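Long-range contacts in phosphoglycerate oxidoreductase (Rhizobium etli, PDB 4HY3), which probably reduces hydroxypyruvate or glyoxylate with NAD(P)H, as a member of the D-isomer-specific 2-hydroxyacid dehydrogenase family: residues Arg257-Ala268 with Gly283-Pro293; Phe247-Ser255 with Val270-Ala279. All blocks are in the same frame, centred on the assembly; numbering follows the deposited sequence.

Contact 1: Arg257-Ala268 with Gly283-Pro293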
ATOM      1  N   ARG A 257      26.673  -4.593  13.081  1.00 57.85           N
ATOM      2  CA  ARG A 257      26.731  -5.975  12.617  1.00 49.53           C
ATOM      3  C   ARG A 257      27.852  -6.102  11.633  1.00 52.77           C
ATOM      4  O   ARG A 257      28.417  -5.103  11.197  1.00 53.62           O
ATOM      5  CB  ARG A 257      25.449  -6.376  11.919  1.00 45.05           C
ATOM      6  CG  ARG A 257      24.466  -7.102  12.792  1.00 42.50           C
ATOM      7  CD  ARG A 257      23.193  -7.328  12.018  1.00 42.06           C
ATOM      8  NE  ARG A 257      22.076  -7.520  12.926  1.00 45.28           N
ATOM      9  CZ  ARG A 257      20.800  -7.553  12.552  1.00 49.61           C
ATOM     10  NH1 ARG A 257      20.477  -7.389  11.276  1.00 51.39           N
ATOM     11  NH2 ARG A 257      19.845  -7.755  13.457  1.00 48.25           N
ATOM     12  N   ARG A 258      28.141  -7.340  11.251  1.00 59.90           N
ATOM     13  CA  ARG A 258      29.372  -7.663  10.545  1.00 63.69           C
ATOM     14  C   ARG A 258      29.395  -7.028   9.163  1.00 64.39           C
ATOM     15  O   ARG A 258      29.980  -5.952   9.010  1.00 67.38           O
ATOM     16  CB  ARG A 258      29.595  -9.181  10.525  1.00 67.79           C
ATOM     17  CG  ARG A 258      30.829  -9.682   9.787  1.00 63.77           C
ATOM     18  CD  ARG A 258      32.161  -9.147  10.292  1.00 60.87           C
ATOM     19  NE  ARG A 258      33.203  -9.591   9.355  1.00 65.32           N
ATOM     20  CZ  ARG A 258      34.374  -8.991   9.136  1.00 60.94           C
ATOM     21  NH1 ARG A 258      34.713  -7.886   9.809  1.00 63.03           N
ATOM     22  NH2 ARG A 258      35.211  -9.507   8.236  1.00 54.32           N
ATOM     23  N   GLY A 259      28.753  -7.649   8.174  1.00 59.88           N
ATOM     24  CA  GLY A 259      28.725  -7.064   6.830  1.00 61.11           C
ATOM     25  C   GLY A 259      27.661  -5.981   6.738  1.00 62.75           C
ATOM     26  O   GLY A 259      26.675  -6.117   6.023  1.00 65.64           O
ATOM     27  N   ALA A 260      27.840  -4.903   7.480  1.00 62.90           N
ATOM     28  CA  ALA A 260      26.782  -3.921   7.574  1.00 62.09           C
ATOM     29  C   ALA A 260      26.866  -2.897   6.449  1.00 60.68           C
ATOM     30  O   ALA A 260      27.955  -2.548   5.972  1.00 61.53           O
ATOM     31  CB  ALA A 260      26.799  -3.245   8.934  1.00 65.25           C
ATOM     32  N   ALA A 261      25.706  -2.429   6.015  1.00 54.44           N
ATOM     33  CA  ALA A 261      25.658  -1.392   5.004  1.00 54.76           C
ATOM     34  C   ALA A 261      25.317  -0.047   5.650  1.00 49.48           C
ATOM     35  O   ALA A 261      24.243   0.117   6.252  1.00 46.09           O
ATOM     36  CB  ALA A 261      24.661  -1.747   3.905  1.00 53.11           C
ATOM     37  N   PHE A 262      26.248   0.894   5.508  1.00 42.63           N
ATOM     38  CA  PHE A 262      26.148   2.229   6.098  1.00 43.38           C
ATOM     39  C   PHE A 262      26.137   3.322   5.026  1.00 41.92           C
ATOM     40  O   PHE A 262      27.116   3.510   4.291  1.00 40.45           O
ATOM     41  CB  PHE A 262      27.308   2.460   7.082  1.00 41.15           C
ATOM     42  CG  PHE A 262      27.395   3.857   7.608  1.00 36.86           C
ATOM     43  CD1 PHE A 262      26.777   4.196   8.807  1.00 37.06           C
ATOM     44  CD2 PHE A 262      28.095   4.835   6.908  1.00 36.03           C
ATOM     45  CE1 PHE A 262      26.858   5.493   9.307  1.00 38.03           C
ATOM     46  CE2 PHE A 262      28.183   6.134   7.394  1.00 37.19           C
ATOM     47  CZ  PHE A 262      27.569   6.465   8.601  1.00 38.06           C
ATOM     48  N   ILE A 263      25.041   4.069   4.977  1.00 39.68           N
ATOM     49  CA  ILE A 263      24.802   4.969   3.863  1.00 42.26           C
ATOM     50  C   ILE A 263      24.606   6.421   4.308  1.00 42.51           C
ATOM     51  O   ILE A 263      23.629   6.763   4.971  1.00 45.68           O
ATOM     52  CB  ILE A 263      23.626   4.442   3.008  1.00 43.27           C
ATOM     53  CG1 ILE A 263      23.911   3.001   2.556  1.00 40.70           C
ATOM     54  CG2 ILE A 263      23.389   5.333   1.802  1.00 43.31           C
ATOM     55  CD1 ILE A 263      22.679   2.153   2.360  1.00 37.45           C
ATOM     56  N   LEU A 264      25.551   7.270   3.935  1.00 43.41           N
ATOM     57  CA  LEU A 264      25.597   8.652   4.416  1.00 44.71           C
ATOM     58  C   LEU A 264      25.026   9.672   3.402  1.00 47.18           C
ATOM     59  O   LEU A 264      25.634   9.933   2.346  1.00 47.37           O
ATOM     60  CB  LEU A 264      27.036   9.010   4.773  1.00 40.24           C
ATOM     61  CG  LEU A 264      27.259  10.384   5.366  1.00 40.47           C
ATOM     62  CD1 LEU A 264      26.514  10.497   6.689  1.00 40.32           C
ATOM     63  CD2 LEU A 264      28.756  10.629   5.533  1.00 41.00           C
ATOM     64  N   LEU A 265      23.885  10.271   3.744  1.00 42.64           N
ATOM     65  CA  LEU A 265      23.166  11.102   2.795  1.00 41.95           C
ATOM     66  C   LEU A 265      23.097  12.562   3.178  1.00 46.14           C
ATOM     67  O   LEU A 265      22.830  13.410   2.337  1.00 50.89           O
ATOM     68  CB  LEU A 265      21.747  10.552   2.565  1.00 37.33           C
ATOM     69  CG  LEU A 265      21.715   9.149   1.970  1.00 34.40           C
ATOM     70  CD1 LEU A 265      20.359   8.482   2.107  1.00 33.57           C
ATOM     71  CD2 LEU A 265      22.200   9.172   0.528  1.00 32.59           C
ATOM     72  N   SER A 266      23.322  12.873   4.442  1.00 51.50           N
ATOM     73  CA  SER A 266      23.246  14.263   4.869  1.00 54.18           C
ATOM     74  C   SER A 266      24.344  14.552   5.862  1.00 57.09           C
ATOM     75  O   SER A 266      24.523  13.790   6.819  1.00 65.43           O
ATOM     76  CB  SER A 266      21.921  14.503   5.563  1.00 58.37           C
ATOM     77  OG  SER A 266      21.823  13.655   6.708  1.00 61.40           O
ATOM     78  N   ARG A 267      25.073  15.641   5.640  1.00 54.09           N
ATOM     79  CA  ARG A 267      25.885  16.231   6.688  1.00 52.65           C
ATOM     80  C   ARG A 267      27.065  15.312   7.031  1.00 52.19           C
ATOM     81  O   ARG A 267      26.907  14.323   7.752  1.00 52.59           O
ATOM     82  CB  ARG A 267      24.983  16.490   7.917  1.00 51.52           C
ATOM     83  CG  ARG A 267      25.259  17.757   8.711  1.00 55.70           C
ATOM     84  CD  ARG A 267      24.922  19.041   7.962  1.00 59.47           C
ATOM     85  NE  ARG A 267      25.543  20.205   8.607  1.00 62.61           N
ATOM     86  CZ  ARG A 267      26.405  21.027   8.018  1.00 60.27           C
ATOM     87  NH1 ARG A 267      26.751  20.835   6.756  1.00 58.71           N
ATOM     88  NH2 ARG A 267      26.922  22.046   8.693  1.00 63.38           N
ATOM     89  N   ALA A 268      28.247  15.634   6.519  1.00 50.57           N
ATOM     90  CA  ALA A 268      29.419  14.801   6.799  1.00 50.85           C
ATOM     91  C   ALA A 268      29.955  15.059   8.196  1.00 52.79           C
ATOM     92  O   ALA A 268      30.630  14.206   8.783  1.00 53.00           O
ATOM     93  CB  ALA A 268      30.512  15.029   5.769  1.00 50.09           C
ATOM     94  N   GLY A 283      37.494  -3.902   6.785  1.00 62.26           N
ATOM     95  CA  GLY A 283      36.563  -4.772   6.108  1.00 60.47           C
ATOM     96  C   GLY A 283      35.459  -5.178   7.041  1.00 54.92           C
ATOM     97  O   GLY A 283      34.851  -6.224   6.831  1.00 53.84           O
ATOM     98  N   HIS A 284      35.202  -4.363   8.067  1.00 52.39           N
ATOM     99  CA  HIS A 284      34.091  -4.660   8.967  1.00 53.90           C
ATOM    100  C   HIS A 284      32.810  -4.430   8.241  1.00 52.96           C
ATOM    101  O   HIS A 284      32.185  -5.399   7.796  1.00 51.61           O
ATOM    102  CB  HIS A 284      34.123  -3.857  10.269  1.00 50.41           C
ATOM    103  CG  HIS A 284      33.110  -4.331  11.289  1.00 47.83           C
ATOM    104  ND1 HIS A 284      32.350  -3.484  12.004  1.00 48.46           N
ATOM    105  CD2 HIS A 284      32.745  -5.622  11.696  1.00 50.92           C
ATOM    106  CE1 HIS A 284      31.538  -4.185  12.842  1.00 46.55           C
ATOM    107  NE2 HIS A 284      31.779  -5.493  12.648  1.00 51.59           N
ATOM    108  N   ILE A 285      32.437  -3.151   8.109  1.00 51.83           N
ATOM    109  CA  ILE A 285      31.258  -2.717   7.364  1.00 51.24           C
ATOM    110  C   ILE A 285      31.624  -2.383   5.929  1.00 53.35           C
ATOM    111  O   ILE A 285      32.805  -2.244   5.579  1.00 55.47           O
ATOM    112  CB  ILE A 285      30.579  -1.465   7.978  1.00 51.16           C
ATOM    113  CG1 ILE A 285      31.602  -0.403   8.389  1.00 53.04           C
ATOM    114  CG2 ILE A 285      29.731  -1.828   9.177  1.00 56.68           C
ATOM    115  CD1 ILE A 285      31.889   0.646   7.333  1.00 52.29           C
ATOM    116  N   VAL A 286      30.583  -2.237   5.114  1.00 52.23           N
ATOM    117  CA  VAL A 286      30.690  -1.709   3.754  1.00 48.73           C
ATOM    118  C   VAL A 286      29.919  -0.368   3.668  1.00 45.91           C
ATOM    119  O   VAL A 286      28.980  -0.143   4.435  1.00 48.08           O
ATOM    120  CB  VAL A 286      30.199  -2.782   2.762  1.00 49.24           C
ATOM    121  CG1 VAL A 286      28.679  -2.737   2.587  1.00 49.89           C
ATOM    122  CG2 VAL A 286      30.959  -2.690   1.448  1.00 48.28           C
ATOM    123  N   ALA A 287      30.312   0.540   2.782  1.00 43.05           N
ATOM    124  CA  ALA A 287      29.690   1.891   2.811  1.00 46.08           C
ATOM    125  C   ALA A 287      29.542   2.734   1.498  1.00 44.72           C
ATOM    126  O   ALA A 287      30.112   2.425   0.459  1.00 44.36           O
ATOM    127  CB  ALA A 287      30.324   2.730   3.915  1.00 44.83           C
ATOM    128  N   ALA A 288      28.735   3.792   1.574  1.00 44.43           N
ATOM    129  CA  ALA A 288      28.589   4.775   0.493  1.00 42.33           C
ATOM    130  C   ALA A 288      28.124   6.075   1.083  1.00 39.51           C
ATOM    131  O   ALA A 288      27.160   6.093   1.831  1.00 39.65           O
ATOM    132  CB  ALA A 288      27.578   4.323  -0.537  1.00 41.72           C
ATOM    133  N   SER A 289      28.809   7.155   0.747  1.00 37.21           N
ATOM    134  CA  SER A 289      28.359   8.476   1.130  1.00 39.02           C
ATOM    135  C   SER A 289      28.244   9.359  -0.105  1.00 37.07           C
ATOM    136  O   SER A 289      28.898   9.086  -1.119  1.00 34.08           O
ATOM    137  CB  SER A 289      29.322   9.125   2.125  1.00 41.66           C
ATOM    138  OG  SER A 289      28.924  10.469   2.395  1.00 46.76           O
ATOM    139  N   ASP A 290      27.422  10.409   0.014  1.00 35.16           N
ATOM    140  CA  ASP A 290      27.313  11.470  -0.982  1.00 34.88           C
ATOM    141  C   ASP A 290      27.904  12.758  -0.468  1.00 33.98           C
ATOM    142  O   ASP A 290      28.041  13.724  -1.202  1.00 33.64           O
ATOM    143  CB  ASP A 290      25.853  11.720  -1.401  1.00 35.13           C
ATOM    144  CG  ASP A 290      25.751  12.585  -2.659  1.00 35.25           C
ATOM    145  OD1 ASP A 290      26.260  12.191  -3.746  1.00 33.69           O
ATOM    146  OD2 ASP A 290      25.181  13.681  -2.553  1.00 34.73           O
ATOM    147  N   VAL A 291      28.255  12.780   0.803  1.00 36.73           N
ATOM    148  CA  VAL A 291      28.806  13.991   1.379  1.00 41.20           C
ATOM    149  C   VAL A 291      30.162  13.675   2.014  1.00 40.56           C
ATOM    150  O   VAL A 291      30.435  12.531   2.371  1.00 39.82           O
ATOM    151  CB  VAL A 291      27.789  14.648   2.343  1.00 43.88           C
ATOM    152  CG1 VAL A 291      27.591  13.778   3.580  1.00 46.64           C
ATOM    153  CG2 VAL A 291      28.197  16.082   2.707  1.00 48.96           C
ATOM    154  N   TYR A 292      31.028  14.678   2.098  1.00 41.76           N
ATOM    155  CA  TYR A 292      32.422  14.466   2.499  1.00 45.14           C
ATOM    156  C   TYR A 292      32.900  15.599   3.397  1.00 50.15           C
ATOM    157  O   TYR A 292      32.332  16.691   3.346  1.00 53.32           O
ATOM    158  CB  TYR A 292      33.310  14.321   1.263  1.00 42.33           C
ATOM    159  CG  TYR A 292      32.968  13.078   0.531  1.00 41.74           C
ATOM    160  CD1 TYR A 292      33.576  11.882   0.851  1.00 43.16           C
ATOM    161  CD2 TYR A 292      31.985  13.075  -0.445  1.00 43.13           C
ATOM    162  CE1 TYR A 292      33.229  10.708   0.199  1.00 43.46           C
ATOM    163  CE2 TYR A 292      31.627  11.912  -1.093  1.00 42.27           C
ATOM    164  CZ  TYR A 292      32.251  10.738  -0.757  1.00 42.07           C
ATOM    165  OH  TYR A 292      31.904   9.594  -1.397  1.00 46.73           O
ATOM    166  N   PRO A 293      33.939  15.350   4.220  1.00 52.60           N
ATOM    167  CA  PRO A 293      34.363  16.359   5.192  1.00 53.61           C
ATOM    168  C   PRO A 293      34.838  17.638   4.524  1.00 56.87           C
ATOM    169  O   PRO A 293      34.787  18.703   5.141  1.00 64.10           O
ATOM    170  CB  PRO A 293      35.517  15.685   5.933  1.00 53.23           C
ATOM    171  CG  PRO A 293      36.054  14.681   4.968  1.00 59.81           C
ATOM    172  CD  PRO A 293      34.875  14.209   4.160  1.00 56.71           C
TER
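Strands 261-264 and 286-289 run parallel, their axes 4.7 Å apart and 11° from aligned, pairing Ala261 with Val286 through Leu264 with Ser289. Five backbone hydrogen bonds zip them together, from Val286 N to Ala260 O at 2.8 Å through to Asp290 N to Leu264 O. A small residue suits this buried sheet where the methyl of Ala287 meets the edge of the Phe262 ring; just before the strands, Ala260 CB touches Ile285 CG2. At the carboxyl end of the strands, Leu264 lays CG against Val291 CG1 at 3.8 Å; with CG anti to the backbone N (chi1 -177°), its side chain also covers Ser289. The Ser289 hydroxyl donates to Val291 O at 2.6 Å, in the carbonyl plane on a lone pair, which links the strand end to the loop in which Val291 packs on Ala268. At the strands' beginning, the His284 ring lies with one face over Arg258 O and its edge toward the guanidinium, CD2 lying 3.5 Å from Arg258 NH1, the two planes 38° apart. Without the imidazole, as with an alanine here, the Arg258 guanidinium would probably lose the ring edge beside NH1 and be freer to turn. The pair belongs to a parallel sheet: strand 233-236 flanks 261-264, strand 309-311 flanks 286-289, and helix 273-281 packs on the side bearing Phe262, completing a right-handed beta-alpha-beta crossover.

Contact 2: Phe247-Ser255 with Val270-Ala279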
ATOM      1  N   PHE A 247      28.940  12.919  16.670  1.00 53.41           N
ATOM      2  CA  PHE A 247      28.765  11.555  17.216  1.00 57.98           C
ATOM      3  C   PHE A 247      29.311  10.464  16.276  1.00 58.29           C
ATOM      4  O   PHE A 247      30.336  10.692  15.626  1.00 55.17           O
ATOM      5  CB  PHE A 247      27.320  11.286  17.688  1.00 60.16           C
ATOM      6  CG  PHE A 247      26.250  11.792  16.750  1.00 62.33           C
ATOM      7  CD1 PHE A 247      25.362  10.897  16.142  1.00 61.39           C
ATOM      8  CD2 PHE A 247      26.114  13.161  16.480  1.00 63.43           C
ATOM      9  CE1 PHE A 247      24.368  11.349  15.275  1.00 61.48           C
ATOM     10  CE2 PHE A 247      25.124  13.623  15.612  1.00 63.24           C
ATOM     11  CZ  PHE A 247      24.249  12.713  15.015  1.00 64.12           C
ATOM     12  N   LEU A 248      28.656   9.293  16.215  1.00 54.62           N
ATOM     13  CA  LEU A 248      29.130   8.151  15.382  1.00 54.14           C
ATOM     14  C   LEU A 248      30.635   8.158  15.034  1.00 60.19           C
ATOM     15  O   LEU A 248      31.035   8.560  13.923  1.00 60.72           O
ATOM     16  CB  LEU A 248      28.329   8.017  14.072  1.00 46.74           C
ATOM     17  CG  LEU A 248      26.819   8.182  14.061  1.00 40.80           C
ATOM     18  CD1 LEU A 248      26.309   8.366  12.651  1.00 39.51           C
ATOM     19  CD2 LEU A 248      26.153   6.990  14.709  1.00 40.93           C
ATOM     20  N   GLY A 249      31.459   7.694  15.973  1.00 63.73           N
ATOM     21  CA  GLY A 249      32.907   7.621  15.762  1.00 65.16           C
ATOM     22  C   GLY A 249      33.409   6.196  15.666  1.00 63.40           C
ATOM     23  O   GLY A 249      32.633   5.283  15.373  1.00 64.19           O
ATOM     24  N   ALA A 250      34.703   6.005  15.936  1.00 62.91           N
ATOM     25  CA  ALA A 250      35.334   4.690  15.821  1.00 64.03           C
ATOM     26  C   ALA A 250      34.531   3.622  16.572  1.00 67.17           C
ATOM     27  O   ALA A 250      34.374   2.485  16.101  1.00 70.77           O
ATOM     28  CB  ALA A 250      36.781   4.747  16.307  1.00 60.86           C
ATOM     29  N   GLU A 251      33.981   4.035  17.713  1.00 68.39           N
ATOM     30  CA  GLU A 251      33.319   3.162  18.672  1.00 67.02           C
ATOM     31  C   GLU A 251      31.901   2.826  18.196  1.00 65.67           C
ATOM     32  O   GLU A 251      31.436   1.687  18.307  1.00 64.99           O
ATOM     33  CB  GLU A 251      33.335   3.853  20.041  1.00 69.03           C
ATOM     34  CG  GLU A 251      33.063   2.957  21.229  1.00 76.58           C
ATOM     35  CD  GLU A 251      31.590   2.890  21.561  1.00 82.85           C
ATOM     36  OE1 GLU A 251      31.035   3.928  21.991  1.00 87.95           O
ATOM     37  OE2 GLU A 251      30.992   1.803  21.386  1.00 85.07           O
ATOM     38  N   ALA A 252      31.223   3.823  17.647  1.00 63.26           N
ATOM     39  CA  ALA A 252      29.936   3.602  17.003  1.00 60.97           C
ATOM     40  C   ALA A 252      30.009   2.579  15.855  1.00 57.24           C
ATOM     41  O   ALA A 252      29.118   1.750  15.706  1.00 52.47           O
ATOM     42  CB  ALA A 252      29.380   4.918  16.499  1.00 60.77           C
ATOM     43  N   PHE A 253      31.071   2.625  15.059  1.00 53.10           N
ATOM     44  CA  PHE A 253      31.162   1.735  13.902  1.00 56.09           C
ATOM     45  C   PHE A 253      31.319   0.248  14.215  1.00 55.60           C
ATOM     46  O   PHE A 253      30.564  -0.573  13.713  1.00 55.29           O
ATOM     47  CB  PHE A 253      32.212   2.223  12.914  1.00 61.52           C
ATOM     48  CG  PHE A 253      31.772   3.430  12.145  1.00 69.33           C
ATOM     49  CD1 PHE A 253      30.747   3.332  11.196  1.00 70.23           C
ATOM     50  CD2 PHE A 253      32.350   4.672  12.379  1.00 69.94           C
ATOM     51  CE1 PHE A 253      30.324   4.448  10.491  1.00 68.20           C
ATOM     52  CE2 PHE A 253      31.927   5.789  11.679  1.00 70.22           C
ATOM     53  CZ  PHE A 253      30.915   5.676  10.735  1.00 68.23           C
ATOM     54  N   SER A 254      32.305  -0.086  15.044  1.00 56.39           N
ATOM     55  CA  SER A 254      32.451  -1.435  15.610  1.00 52.12           C
ATOM     56  C   SER A 254      31.146  -1.972  16.232  1.00 48.81           C
ATOM     57  O   SER A 254      30.846  -3.157  16.140  1.00 47.53           O
ATOM     58  CB  SER A 254      33.556  -1.425  16.672  1.00 56.39           C
ATOM     59  OG  SER A 254      33.430  -0.294  17.547  1.00 58.72           O
ATOM     60  N   SER A 255      30.369  -1.095  16.860  1.00 44.03           N
ATOM     61  CA  SER A 255      29.108  -1.484  17.476  1.00 43.74           C
ATOM     62  C   SER A 255      28.123  -2.168  16.511  1.00 46.67           C
ATOM     63  O   SER A 255      27.072  -2.657  16.936  1.00 44.33           O
ATOM     64  CB  SER A 255      28.467  -0.245  18.104  1.00 42.59           C
ATOM     65  OG  SER A 255      27.050  -0.304  18.052  1.00 40.76           O
ATOM     66  N   VAL A 270      28.821  14.830  10.987  1.00 49.55           N
ATOM     67  CA  VAL A 270      28.235  14.028  12.078  1.00 49.35           C
ATOM     68  C   VAL A 270      29.021  12.761  12.421  1.00 51.91           C
ATOM     69  O   VAL A 270      28.852  12.215  13.521  1.00 51.54           O
ATOM     70  CB  VAL A 270      26.754  13.642  11.814  1.00 48.60           C
ATOM     71  CG1 VAL A 270      25.942  14.863  11.437  1.00 50.25           C
ATOM     72  CG2 VAL A 270      26.633  12.579  10.739  1.00 47.78           C
ATOM     73  N   VAL A 271      29.850  12.300  11.472  1.00 51.88           N
ATOM     74  CA  VAL A 271      30.637  11.053  11.593  1.00 50.13           C
ATOM     75  C   VAL A 271      32.100  11.397  11.647  1.00 50.46           C
ATOM     76  O   VAL A 271      32.486  12.460  11.165  1.00 51.86           O
ATOM     77  CB  VAL A 271      30.474  10.078  10.376  1.00 46.89           C
ATOM     78  CG1 VAL A 271      29.035   9.589  10.234  1.00 45.30           C
ATOM     79  CG2 VAL A 271      31.041  10.669   9.071  1.00 39.66           C
ATOM     80  N   ASP A 272      32.917  10.499  12.196  1.00 50.97           N
ATOM     81  CA  ASP A 272      34.351  10.658  12.045  1.00 51.56           C
ATOM     82  C   ASP A 272      34.802   9.953  10.793  1.00 49.02           C
ATOM     83  O   ASP A 272      34.760   8.728  10.713  1.00 46.06           O
ATOM     84  CB  ASP A 272      35.157  10.194  13.252  1.00 51.54           C
ATOM     85  CG  ASP A 272      36.625  10.561  13.111  1.00 55.90           C
ATOM     86  OD1 ASP A 272      37.056  11.539  13.762  1.00 54.00           O
ATOM     87  OD2 ASP A 272      37.329   9.914  12.297  1.00 58.94           O
ATOM     88  N   PHE A 273      35.243  10.723   9.812  1.00 50.77           N
ATOM     89  CA  PHE A 273      35.468  10.118   8.518  1.00 57.19           C
ATOM     90  C   PHE A 273      36.508   9.015   8.581  1.00 64.19           C
ATOM     91  O   PHE A 273      36.254   7.888   8.136  1.00 64.18           O
ATOM     92  CB  PHE A 273      35.771  11.145   7.426  1.00 60.30           C
ATOM     93  CG  PHE A 273      35.026  10.872   6.158  1.00 63.00           C
ATOM     94  CD1 PHE A 273      33.793  11.466   5.926  1.00 66.66           C
ATOM     95  CD2 PHE A 273      35.513   9.959   5.231  1.00 64.54           C
ATOM     96  CE1 PHE A 273      33.078  11.181   4.773  1.00 67.64           C
ATOM     97  CE2 PHE A 273      34.809   9.673   4.073  1.00 62.44           C
ATOM     98  CZ  PHE A 273      33.589  10.281   3.847  1.00 63.56           C
ATOM     99  N   ASP A 274      37.661   9.328   9.176  1.00 70.64           N
ATOM    100  CA  ASP A 274      38.762   8.368   9.273  1.00 67.65           C
ATOM    101  C   ASP A 274      38.365   7.206  10.179  1.00 63.73           C
ATOM    102  O   ASP A 274      38.839   6.091   9.992  1.00 67.02           O
ATOM    103  CB  ASP A 274      40.063   9.023   9.761  1.00 73.28           C
ATOM    104  CG  ASP A 274      40.133  10.522   9.455  1.00 75.36           C
ATOM    105  OD1 ASP A 274      40.906  10.918   8.551  1.00 71.56           O
ATOM    106  OD2 ASP A 274      39.413  11.300  10.128  1.00 77.58           O
ATOM    107  N   ALA A 275      37.490   7.460  11.151  1.00 60.77           N
ATOM    108  CA  ALA A 275      36.888   6.360  11.911  1.00 60.45           C
ATOM    109  C   ALA A 275      36.090   5.463  10.980  1.00 59.13           C
ATOM    110  O   ALA A 275      36.218   4.243  11.052  1.00 60.01           O
ATOM    111  CB  ALA A 275      36.013   6.868  13.047  1.00 57.29           C
ATOM    112  N   LEU A 276      35.295   6.072  10.089  1.00 59.50           N
ATOM    113  CA  LEU A 276      34.515   5.322   9.084  1.00 52.78           C
ATOM    114  C   LEU A 276      35.381   4.562   8.062  1.00 49.05           C
ATOM    115  O   LEU A 276      35.191   3.367   7.847  1.00 45.47           O
ATOM    116  CB  LEU A 276      33.488   6.225   8.384  1.00 49.50           C
ATOM    117  CG  LEU A 276      32.860   5.687   7.084  1.00 46.84           C
ATOM    118  CD1 LEU A 276      31.723   4.695   7.308  1.00 43.15           C
ATOM    119  CD2 LEU A 276      32.438   6.840   6.197  1.00 42.95           C
HETATM  120  N   MSE A 277      36.338   5.246   7.448  1.00 52.59           N
HETATM  121  CA  MSE A 277      37.272   4.581   6.530  1.00 59.63           C
HETATM  122  C   MSE A 277      37.940   3.387   7.197  1.00 62.22           C
HETATM  123  O   MSE A 277      38.011   2.288   6.623  1.00 66.00           O
HETATM  124  CB  MSE A 277      38.277   5.607   6.029  1.00 61.50           C
HETATM  125  CG  MSE A 277      37.537   6.646   5.199  1.00 69.97           C
HETATM  126 SE   MSE A 277      38.806   7.705   4.128  1.00 91.06          SE
HETATM  127  CE  MSE A 277      39.506   6.265   2.976  1.00 79.18           C
ATOM    128  N   ALA A 278      38.411   3.588   8.425  1.00 61.37           N
ATOM    129  CA  ALA A 278      39.043   2.536   9.194  1.00 60.01           C
ATOM    130  C   ALA A 278      38.196   1.261   9.218  1.00 62.58           C
ATOM    131  O   ALA A 278      38.718   0.176   8.940  1.00 68.53           O
ATOM    132  CB  ALA A 278      39.348   3.020  10.601  1.00 61.45           C
ATOM    133  N   ALA A 279      36.898   1.400   9.519  1.00 59.39           N
ATOM    134  CA  ALA A 279      35.969   0.256   9.565  1.00 54.55           C
ATOM    135  C   ALA A 279      35.745  -0.380   8.198  1.00 54.01           C
ATOM    136  O   ALA A 279      35.357  -1.556   8.109  1.00 55.15           O
ATOM    137  CB  ALA A 279      34.645   0.657  10.181  1.00 48.34           C
TER
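Two backbone hydrogen bonds join the segments ahead of their helices: Phe247 N to Val270 O, and Asp272 N to Leu248 O, each 3.2 Å long. Both donors approach tilted from the carbonyl plane, and Val271 CA adds a CH contact to Leu248 O. A third polar bond lies within 270-279, where Asp272, the N-cap of its helix, accepts from Ala275 N through OD2 at 2.7 Å; a short carboxylate is well suited to take up an amide of the first turn. The Phe247 ring lies alongside Val270 with one face over its carbonyl oxygen. The remaining contacts are mainly apolar. Phe253 contributes more than any other residue: with CG anti to the carbonyl carbon (chi1 -74°), its ring reaches over Leu276, whose CA sits 4.0 Å from the ring centroid in a CH-pi contact, 24° off the normal. The two side chains cross at a slant, with Leu276 CD1 3.5 Å from Phe253 CE1, while Ala279 CB meets Phe253 CB. Alanine suits the facing sides of the helices, whose axes come within 8.9 Å: the methyls Ala275 CB and Ala250 CB meet at 4.0 Å. Before the helices, Leu248 CD1 packs on Val271 CG1. Helices 250-254 and 273-279 cross at -32°, as neighbours on one face of the parallel sheet of the Rossmann-type domain, which probably binds NAD.

How the contacts relate
Contacts 1 and 2 interlock along the chain: helix 250-254 leads to strand 261-264, which leads through helix 273-281 to strand 286-289, so their segments alternate. Their centres lie about 9 Å apart. The ring of Phe253 meets that of Phe262 edge-to-face, and Leu276 also reaches Phe262, making one hydrophobic layer between helices and sheet. At the end of helix 273-281, His284 N probably bonds to Ala279 O at 2.8 Å, part of the Schellman motif closed by Gly283; at its start, Phe273 CZ packs 3.4 Å from Tyr292 CD1. Beyond strand 261-264, the Ser266 side chain lies near, without touching, Gly183, Gly185 and Gly188 of what is probably a Rossmann-type GxGxxG motif, consistent with a dinucleotide site there.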